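Local coordinates for protein putative 2,5-diketo-D-gluconic acid reductase B (Sinorhizobium meliloti, PDB 3UP8) that probably reduces methylglyoxal to hydroxyacetone with NADPH, as an aldo/keto reductase built on a TIM barrel, at residues S83-R87 with A88-L92. Sequence-based numbering, arbitrary orientation.
Sequences SGIPR and ADVFL
Arg87 sends its guanidinium forward along the chain to Val90 and Leu92, although the side chain sets out away from them. Its CG lies anti to the backbone N (chi1 168°), and a bend at the next bond (chi2 72°) swings the guanidinium round to the start of strand 91-96. There Leu92 CB sits over one face of the group, 3.9 Å from Arg87 NH2, the two side chains crossing at about a right angle. The carbonyl of Val90 comes instead to the edge, in the guanidinium plane, with its O 2.9 Å from Arg87 NH1. The stronger polar partner is Asp123, whose OD2 forms a salt bridge with NH1 and also accepts a hydrogen bond from the backbone N of Leu92; NH2 reaches the carbonyl of His121 and NE the hydroxyl of Thr119.

The backbone beneath is a short 3-10 turn. Asp89 N donates to Pro86 O over 3.1 Å and Val90 N to Arg87 O over 3.1 Å, the second bond being the straighter at 161°. On this turn Asp89 lays its carboxylate beside the proline ring, OD2 lying 3.3 Å from Pro86 CD, while Ile85 CG2 meets Val90 CG2 at 3.7 Å, the side chains crossing nearly perpendicularly. Leu57 of helix 46-59 touches Ile85 as well. Upstream, Ser83 OG accepts from Ile85 N in an ST turn spanning Gly84, the first residue to leave helical geometry, with positive phi.

Replacing Arg87 by an alanine is likely to leave the Asp123 carboxylate without its cationic mate and remove the group lying over Leu92 CB. With all three guanidinium nitrogens bonded, the group is probably held against rotation, and its charge probably steadies Asp123; through that shared carboxylate, the connection from helix 73-83 to strand 91-96 is tied to the start of neighbouring strand 122-127.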
loop_
_atom_site.group_PDB
_atom_site.type_symbol
_atom_site.label_atom_id
_atom_site.label_comp_id
_atom_site.label_asym_id
_atom_site.label_seq_id
_atom_site.Cartn_x
_atom_site.Cartn_y
_atom_site.Cartn_z
ATOM N N SER A 83 -6.114 20.784 -3.404
ATOM C CA SER A 83 -7.398 20.120 -3.265
ATOM C C SER A 83 -8.316 20.800 -2.256
ATOM O O SER A 83 -9.528 20.665 -2.344
ATOM C CB SER A 83 -7.199 18.653 -2.875
ATOM O OG SER A 83 -6.783 18.553 -1.523
ATOM N N GLY A 84 -7.744 21.502 -1.288
ATOM C CA GLY A 84 -8.543 22.107 -0.222
ATOM C C GLY A 84 -9.082 21.084 0.769
ATOM O O GLY A 84 -10.108 21.313 1.429
ATOM N N ILE A 85 -8.402 19.944 0.858
ATOM C CA ILE A 85 -8.709 18.950 1.872
ATOM C C ILE A 85 -7.712 19.224 2.994
ATOM O O ILE A 85 -6.512 19.359 2.730
ATOM C CB ILE A 85 -8.604 17.525 1.292
ATOM C CG1 ILE A 85 -9.669 17.341 0.206
ATOM C CG2 ILE A 85 -8.761 16.458 2.378
ATOM C CD1 ILE A 85 -9.571 16.053 -0.562
ATOM N N PRO A 86 -8.199 19.363 4.242
ATOM C CA PRO A 86 -7.240 19.638 5.307
ATOM C C PRO A 86 -6.192 18.522 5.344
ATOM O O PRO A 86 -6.501 17.374 5.001
ATOM C CB PRO A 86 -8.098 19.639 6.581
ATOM C CG PRO A 86 -9.504 19.912 6.093
ATOM C CD PRO A 86 -9.586 19.273 4.738
ATOM N N ARG A 87 -4.964 18.874 5.718
ATOM C CA ARG A 87 -3.865 17.918 5.764
ATOM C C ARG A 87 -4.186 16.765 6.693
ATOM O O ARG A 87 -3.900 15.610 6.366
ATOM C CB ARG A 87 -2.561 18.605 6.195
ATOM C CG ARG A 87 -1.423 17.628 6.562
ATOM C CD ARG A 87 -0.853 16.936 5.331
ATOM N NE ARG A 87 0.164 15.934 5.666
ATOM C CZ ARG A 87 -0.085 14.657 5.967
ATOM N NH1 ARG A 87 -1.333 14.188 6.009
ATOM N NH2 ARG A 87 0.925 13.839 6.237
ATOM N N ALA A 88 -4.790 17.085 7.836
ATOM C CA ALA A 88 -5.130 16.101 8.860
ATOM C C ALA A 88 -6.125 15.037 8.376
ATOM O O ALA A 88 -6.259 13.982 9.000
ATOM C CB ALA A 88 -5.655 16.802 10.129
ATOM N N ASP A 89 -6.806 15.313 7.265
ATOM C CA ASP A 89 -7.797 14.383 6.709
ATOM C C ASP A 89 -7.208 13.419 5.681
ATOM O O ASP A 89 -7.895 12.491 5.247
ATOM C CB ASP A 89 -8.957 15.147 6.053
ATOM C CG ASP A 89 -9.803 15.927 7.057
ATOM O OD1 ASP A 89 -9.689 15.699 8.283
ATOM O OD2 ASP A 89 -10.595 16.771 6.597
ATOM N N VAL A 90 -5.964 13.649 5.265
ATOM C CA VAL A 90 -5.334 12.770 4.286
ATOM C C VAL A 90 -4.305 11.890 4.987
ATOM O O VAL A 90 -3.584 12.352 5.866
ATOM C CB VAL A 90 -4.668 13.551 3.123
ATOM C CG1 VAL A 90 -3.972 12.604 2.140
ATOM C CG2 VAL A 90 -5.709 14.388 2.361
ATOM N N PHE A 91 -4.254 10.626 4.595
ATOM C CA PHE A 91 -3.219 9.710 5.069
ATOM C C PHE A 91 -2.172 9.579 3.972
ATOM O O PHE A 91 -2.445 9.037 2.897
ATOM C CB PHE A 91 -3.824 8.350 5.405
ATOM C CG PHE A 91 -2.877 7.438 6.120
ATOM C CD1 PHE A 91 -2.959 7.278 7.493
ATOM C CD2 PHE A 91 -1.886 6.764 5.417
ATOM C CE1 PHE A 91 -2.052 6.439 8.178
ATOM C CE2 PHE A 91 -0.983 5.930 6.084
ATOM C CZ PHE A 91 -1.071 5.774 7.465
ATOM N N LEU A 92 -0.973 10.085 4.242
ATOM C CA LEU A 92 0.048 10.187 3.203
ATOM C C LEU A 92 1.230 9.284 3.520
ATOM O O LEU A 92 1.814 9.387 4.583
ATOM C CB LEU A 92 0.488 11.655 2.998
ATOM C CG LEU A 92 1.644 11.951 2.013
ATOM C CD1 LEU A 92 1.333 11.561 0.550
ATOM C CD2 LEU A 92 2.105 13.418 2.093
#